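Local coordinates for protein KLTH0A00704p (Lachancea thermotolerans, PDB 4J2G) that is an Atg13 family autophagy protein whose HORMA domain, the part of the longer protein held here, probably mediates PI 3-kinase recruitment, at residues L242-I247 and S260-K265; P88-T93 and L129-I134. The protein carries 1 engineered substitution. All blocks are in the same frame, centred on the assembly; numbering follows the deposited sequence.

Interaction 1 of 2, residues L242-I247 and S260-K265; sequences LEQRKI and SVSYRK
E243 runs alongside Y263 and lays its CB over one face of the tyrosine ring, 3.9 Å from the ring centroid, in a CH-pi contact offset toward the rim. The ring comes across to meet it because Y263 CG sits between its own backbone N and carbonyl carbon (chi1 58°). Beyond the ring, Y263 OH stands over the centre of the R245 guanidinium, 3.4 Å from R245 CZ, with the two planes almost perpendicular (86°); this is packing, since the angle to NH1 is too poor for a hydrogen bond. R245 suits the place by being long and flexible: its CG touches the edge of the Y263 ring, and bends at chi2 and chi3 bring NH2 to a salt bridge with E243 OE2 (3.3 Å).

These strands form the antiparallel beta hairpin at one margin of the HORMA domain's five-stranded sheet. Paired backbone bonds join E243 to Y263 and R245 to V261, R245 N meeting V261 O at 2.9 Å.

On the other face small serines leave room for longer neighbours: S260 CB lies against K246 CG (3.9 Å), and S262 OG beside the extended Q244. L242 CD2 reaches R264 CA at 3.6 Å, while the R264 guanidinium binds the carbonyl oxygens of K223, G220 and M128. Past the end of strand 255-264, K265 brings its CE to E243 OE1 (3.0 Å), but its NZ hydrogen-bonds to A240 O.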
loop_
_atom_site.group_PDB
_atom_site.type_symbol
_atom_site.label_atom_id
_atom_site.label_comp_id
_atom_site.label_asym_id
_atom_site.label_seq_id
_atom_site.Cartn_x
_atom_site.Cartn_y
_atom_site.Cartn_z
ATOM N N LEU A 242 -3.890 0.130 -13.414
ATOM C CA LEU A 242 -3.929 0.332 -11.922
ATOM C C LEU A 242 -5.389 0.509 -11.469
ATOM O O LEU A 242 -6.241 0.859 -12.262
ATOM C CB LEU A 242 -3.179 1.580 -11.510
ATOM C CG LEU A 242 -1.667 1.587 -11.759
ATOM C CD1 LEU A 242 -1.081 2.948 -11.327
ATOM C CD2 LEU A 242 -0.905 0.410 -11.093
ATOM N N GLU A 243 -5.697 0.278 -10.200
ATOM C CA GLU A 243 -7.079 0.467 -9.754
ATOM C C GLU A 243 -6.967 1.218 -8.411
ATOM O O GLU A 243 -5.895 1.235 -7.822
ATOM C CB GLU A 243 -7.690 -0.880 -9.513
ATOM C CG GLU A 243 -9.161 -0.862 -9.220
ATOM C CD GLU A 243 -10.009 -1.272 -10.415
ATOM O OE1 GLU A 243 -9.594 -2.219 -11.143
ATOM O OE2 GLU A 243 -11.097 -0.654 -10.619
ATOM N N GLN A 244 -8.058 1.806 -7.921
ATOM C CA GLN A 244 -8.029 2.560 -6.700
ATOM C C GLN A 244 -9.220 2.196 -5.895
ATOM O O GLN A 244 -10.262 2.074 -6.472
ATOM C CB GLN A 244 -8.125 4.076 -6.947
ATOM C CG GLN A 244 -7.943 4.884 -5.607
ATOM C CD GLN A 244 -8.099 6.376 -5.815
ATOM O OE1 GLN A 244 -9.178 6.831 -6.253
ATOM N NE2 GLN A 244 -7.037 7.167 -5.486
ATOM N N ARG A 245 -9.068 2.071 -4.574
ATOM C CA ARG A 245 -10.222 1.891 -3.623
ATOM C C ARG A 245 -10.110 2.953 -2.580
ATOM O O ARG A 245 -8.984 3.300 -2.199
ATOM C CB ARG A 245 -10.234 0.507 -2.877
ATOM C CG ARG A 245 -10.548 -0.643 -3.787
ATOM C CD ARG A 245 -11.990 -0.558 -4.262
ATOM N NE ARG A 245 -12.042 -0.669 -5.730
ATOM C CZ ARG A 245 -12.178 -1.816 -6.400
ATOM N NH1 ARG A 245 -12.299 -2.970 -5.739
ATOM N NH2 ARG A 245 -12.187 -1.813 -7.730
ATOM N N LYS A 246 -11.248 3.455 -2.069
ATOM C CA LYS A 246 -11.196 4.495 -1.051
ATOM C C LYS A 246 -12.253 4.141 -0.027
ATOM O O LYS A 246 -13.321 3.730 -0.376
ATOM C CB LYS A 246 -11.624 5.809 -1.596
ATOM C CG LYS A 246 -10.805 6.516 -2.606
ATOM C CD LYS A 246 -11.562 7.818 -2.757
ATOM C CE LYS A 246 -10.999 8.735 -3.801
ATOM N NZ LYS A 246 -12.136 8.892 -4.722
ATOM N N ILE A 247 -11.943 4.316 1.235
ATOM C CA ILE A 247 -12.892 4.077 2.293
ATOM C C ILE A 247 -13.689 5.373 2.476
ATOM O O ILE A 247 -13.199 6.473 2.156
ATOM C CB ILE A 247 -12.133 3.547 3.522
ATOM C CG1 ILE A 247 -11.104 2.509 2.999
ATOM C CG2 ILE A 247 -13.059 2.833 4.465
ATOM C CD1 ILE A 247 -10.641 1.431 3.972
ATOM N N SER A 260 -7.104 5.552 1.352
ATOM C CA SER A 260 -7.221 5.071 -0.032
ATOM C C SER A 260 -5.996 4.172 -0.421
ATOM O O SER A 260 -5.003 4.177 0.273
ATOM C CB SER A 260 -7.312 6.255 -0.966
ATOM O OG SER A 260 -6.068 6.973 -0.829
ATOM N N VAL A 261 -6.112 3.379 -1.496
ATOM C CA VAL A 261 -5.034 2.508 -1.958
ATOM C C VAL A 261 -5.150 2.469 -3.468
ATOM O O VAL A 261 -6.228 2.333 -3.996
ATOM C CB VAL A 261 -5.056 1.056 -1.338
ATOM C CG1 VAL A 261 -6.334 0.334 -1.703
ATOM C CG2 VAL A 261 -3.844 0.224 -1.853
ATOM N N SER A 262 -4.028 2.637 -4.135
ATOM C CA SER A 262 -3.862 2.363 -5.575
ATOM C C SER A 262 -3.021 1.123 -5.710
ATOM O O SER A 262 -2.000 1.011 -5.031
ATOM C CB SER A 262 -3.087 3.495 -6.200
ATOM O OG SER A 262 -3.970 4.609 -6.252
ATOM N N TYR A 263 -3.441 0.206 -6.589
ATOM C CA TYR A 263 -2.777 -1.061 -6.749
ATOM C C TYR A 263 -2.724 -1.572 -8.201
ATOM O O TYR A 263 -3.620 -1.368 -8.970
ATOM C CB TYR A 263 -3.384 -2.105 -5.830
ATOM C CG TYR A 263 -4.862 -2.317 -6.061
ATOM C CD1 TYR A 263 -5.813 -1.523 -5.380
ATOM C CD2 TYR A 263 -5.314 -3.300 -6.895
ATOM C CE1 TYR A 263 -7.173 -1.708 -5.577
ATOM C CE2 TYR A 263 -6.693 -3.527 -7.098
ATOM C CZ TYR A 263 -7.613 -2.739 -6.413
ATOM O OH TYR A 263 -8.951 -2.934 -6.646
ATOM N N ARG A 264 -1.627 -2.214 -8.569
ATOM C CA ARG A 264 -1.535 -2.936 -9.827
ATOM C C ARG A 264 -2.592 -4.064 -9.871
ATOM O O ARG A 264 -2.586 -4.943 -9.013
ATOM C CB ARG A 264 -0.089 -3.489 -9.874
ATOM C CG ARG A 264 0.305 -4.031 -11.218
ATOM C CD ARG A 264 1.726 -4.656 -11.174
ATOM N NE ARG A 264 2.738 -3.670 -10.843
ATOM C CZ ARG A 264 3.214 -2.725 -11.680
ATOM N NH1 ARG A 264 2.786 -2.591 -12.914
ATOM N NH2 ARG A 264 4.146 -1.893 -11.257
ATOM N N LYS A 265 -3.541 -3.994 -10.818
ATOM C CA LYS A 265 -4.546 -5.053 -11.090
ATOM C C LYS A 265 -4.031 -6.473 -11.257
ATOM O O LYS A 265 -4.671 -7.419 -10.835
ATOM C CB LYS A 265 -5.343 -4.736 -12.371
ATOM C CG LYS A 265 -6.269 -3.499 -12.301
ATOM C CD LYS A 265 -6.678 -3.074 -13.711
ATOM C CE LYS A 265 -7.962 -2.294 -13.689
ATOM N NZ LYS A 265 -8.200 -1.780 -15.059
#

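Interaction 2 of 2, residues P88-T93 and L129-I134. With SO4 (sulfate ion), chain C.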
loop_
_atom_site.group_PDB
_atom_site.type_symbol
_atom_site.label_atom_id
_atom_site.label_comp_id
_atom_site.label_asym_id
_atom_site.label_seq_id
_atom_site.Cartn_x
_atom_site.Cartn_y
_atom_site.Cartn_z
ATOM N N PRO A 88 0.673 12.827 6.677
ATOM C CA PRO A 88 0.063 11.729 5.899
ATOM C C PRO A 88 0.993 10.487 5.859
ATOM O O PRO A 88 2.239 10.613 5.683
ATOM C CB PRO A 88 -0.114 12.353 4.491
ATOM C CG PRO A 88 0.978 13.395 4.435
ATOM C CD PRO A 88 0.977 13.997 5.826
ATOM N N LEU A 89 0.370 9.328 6.053
ATOM C CA LEU A 89 1.017 8.018 6.181
ATOM C C LEU A 89 0.889 7.228 4.883
ATOM O O LEU A 89 -0.206 6.887 4.458
ATOM C CB LEU A 89 0.446 7.247 7.374
ATOM C CG LEU A 89 0.755 5.793 7.901
ATOM C CD1 LEU A 89 1.653 4.916 7.097
ATOM C CD2 LEU A 89 1.285 5.827 9.328
ATOM N N VAL A 90 2.050 6.989 4.258
ATOM C CA VAL A 90 2.187 6.290 3.009
ATOM C C VAL A 90 2.785 4.913 3.210
ATOM O O VAL A 90 3.737 4.746 3.950
ATOM C CB VAL A 90 2.947 7.156 2.002
ATOM C CG1 VAL A 90 3.336 6.393 0.684
ATOM C CG2 VAL A 90 2.020 8.305 1.686
ATOM N N ILE A 91 2.149 3.899 2.613
ATOM C CA ILE A 91 2.676 2.525 2.673
ATOM C C ILE A 91 2.888 1.961 1.261
ATOM O O ILE A 91 1.980 1.976 0.472
ATOM C CB ILE A 91 1.783 1.602 3.472
ATOM C CG1 ILE A 91 1.726 2.104 4.933
ATOM C CG2 ILE A 91 2.344 0.168 3.518
ATOM C CD1 ILE A 91 0.733 1.347 5.781
ATOM N N GLU A 92 4.091 1.495 0.963
ATOM C CA GLU A 92 4.343 0.873 -0.346
ATOM C C GLU A 92 4.477 -0.643 -0.144
ATOM O O GLU A 92 5.066 -1.067 0.804
ATOM C CB GLU A 92 5.607 1.422 -0.900
ATOM C CG GLU A 92 5.488 2.898 -1.326
ATOM C CD GLU A 92 6.745 3.341 -2.148
ATOM O OE1 GLU A 92 7.836 2.766 -1.944
ATOM O OE2 GLU A 92 6.624 4.225 -2.999
ATOM N N THR A 93 3.870 -1.448 -1.015
ATOM C CA THR A 93 3.940 -2.897 -0.942
ATOM C C THR A 93 4.618 -3.247 -2.239
ATOM O O THR A 93 4.225 -2.766 -3.299
ATOM C CB THR A 93 2.557 -3.543 -0.890
ATOM O OG1 THR A 93 1.923 -3.226 0.374
ATOM C CG2 THR A 93 2.652 -5.107 -0.982
ATOM N N LEU A 129 3.573 -2.818 -5.941
ATOM C CA LEU A 129 2.322 -3.469 -6.147
ATOM C C LEU A 129 1.128 -2.644 -5.596
ATOM O O LEU A 129 0.039 -2.716 -6.141
ATOM C CB LEU A 129 2.373 -4.843 -5.418
ATOM C CG LEU A 129 3.465 -5.860 -5.802
ATOM C CD1 LEU A 129 3.514 -7.039 -4.877
ATOM C CD2 LEU A 129 3.306 -6.303 -7.242
ATOM N N GLU A 130 1.323 -1.961 -4.478
ATOM C CA GLU A 130 0.244 -1.218 -3.850
ATOM C C GLU A 130 0.828 0.016 -3.233
ATOM O O GLU A 130 1.963 -0.016 -2.718
ATOM C CB GLU A 130 -0.385 -1.963 -2.666
ATOM C CG GLU A 130 -0.864 -3.374 -2.935
ATOM C CD GLU A 130 -1.324 -4.105 -1.622
ATOM O OE1 GLU A 130 -0.767 -3.907 -0.462
ATOM O OE2 GLU A 130 -2.246 -4.923 -1.784
ATOM N N ARG A 131 0.041 1.081 -3.211
ATOM C CA ARG A 131 0.470 2.232 -2.397
ATOM C C ARG A 131 -0.712 2.782 -1.637
ATOM O O ARG A 131 -1.667 3.219 -2.249
ATOM C CB ARG A 131 1.122 3.317 -3.228
ATOM C CG ARG A 131 1.761 4.446 -2.402
ATOM C CD ARG A 131 2.384 5.494 -3.360
ATOM N NE ARG A 131 3.693 5.070 -3.880
ATOM C CZ ARG A 131 4.030 4.997 -5.175
ATOM N NH1 ARG A 131 3.176 5.308 -6.134
ATOM N NH2 ARG A 131 5.263 4.630 -5.513
ATOM N N TRP A 132 -0.608 2.762 -0.315
ATOM C CA TRP A 132 -1.717 3.167 0.594
ATOM C C TRP A 132 -1.397 4.557 1.073
ATOM O O TRP A 132 -0.227 4.937 1.205
ATOM C CB TRP A 132 -1.735 2.258 1.832
ATOM C CG TRP A 132 -2.054 0.839 1.571
ATOM C CD1 TRP A 132 -1.169 -0.154 1.111
ATOM C CD2 TRP A 132 -3.305 0.200 1.763
ATOM N NE1 TRP A 132 -1.842 -1.328 0.975
ATOM C CE2 TRP A 132 -3.132 -1.167 1.414
ATOM C CE3 TRP A 132 -4.579 0.648 2.197
ATOM C CZ2 TRP A 132 -4.168 -2.110 1.490
ATOM C CZ3 TRP A 132 -5.591 -0.265 2.267
ATOM C CH2 TRP A 132 -5.393 -1.653 1.897
ATOM N N LEU A 133 -2.429 5.310 1.363
ATOM C CA LEU A 133 -2.276 6.655 1.897
ATOM C C LEU A 133 -3.367 6.768 2.979
ATOM O O LEU A 133 -4.524 6.526 2.687
ATOM C CB LEU A 133 -2.679 7.641 0.829
ATOM C CG LEU A 133 -2.763 9.097 1.314
ATOM C CD1 LEU A 133 -1.425 9.644 1.860
ATOM C CD2 LEU A 133 -3.358 10.053 0.287
ATOM N N ILE A 134 -2.974 7.128 4.187
ATOM C CA ILE A 134 -3.883 7.352 5.338
ATOM C C ILE A 134 -3.521 8.763 5.776
ATOM O O ILE A 134 -2.305 9.151 5.814
ATOM C CB ILE A 134 -3.555 6.370 6.465
ATOM C CG1 ILE A 134 -3.616 4.927 5.909
ATOM C CG2 ILE A 134 -4.499 6.569 7.666
ATOM C CD1 ILE A 134 -2.851 3.936 6.760
HETATM S S SO4 C . 5.491 5.072 -9.083
HETATM O O1 SO4 C . 4.587 6.167 -8.797
HETATM O O2 SO4 C . 5.185 4.764 -10.487
HETATM O O3 SO4 C . 6.956 5.276 -9.005
HETATM O O4 SO4 C . 5.212 4.012 -8.093
#
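R131 grips E92 side-on, NE (3.2 Å) and NH2 (2.9 Å) both converging on E92 OE2, which lies in the guanidinium plane. NE uses the anti lone pair of OE2, whereas NH2 comes from above the carboxylate. The guanidinium's outer edge holds a sulfate, NH2 reaching its O4 at 2.7 Å and NH1 its O1 at 3.1 Å. On the opposite sheet face, T93 OG1 donates to E130 OE1 (2.9 Å), and W132 NE1 approaches that oxygen from the other side (3.1 Å), nearly straight, with an N-H...O angle of 171°. The segments are antiparallel neighbours in the HORMA domain's sheet, with paired backbone bonds at L89-I134, I91-W132 and T93-E130; T93 O also takes L129 N, a classic beta bulge.

Further out, I37 of helix 18-39 packs on I91 and W132, apolar residues suited to this buried face. R218 salt-bridges E92 OE1, while L221 N and S222 N also bind the sulfate. Cutting R131 back to an alanine is likely to cost E92 OE2 its two-nitrogen grip, though R218 stays, and weaken the sulfate's hold. The ion probably came from the crystallisation liquor, yet these donors are consistent with an oxyanion-accepting spot.

How the interactions relate
Both contacts are antiparallel strand pairs of one five-stranded sheet. Interaction 2 joins 89-96 to 126-136 in its interior and is largely buried, whereas interaction 1, only partly buried, is the hairpin whose first strand, 242-252, is outermost in the sheet. They meet where strands 126-136 and 255-264 are neighbours: S262 O lies 2.7 Å from R131 N, a probable hydrogen bond, and V261 CB packs on the W132 ring through CE3. Place shapes chemistry. At the margin, long charged side chains pack round a tyrosine, E243 over its face and R245 at its edge; in the interior, a hydrophobic layer against helix 18-39 backs one face, and buried carboxylates each have close donors.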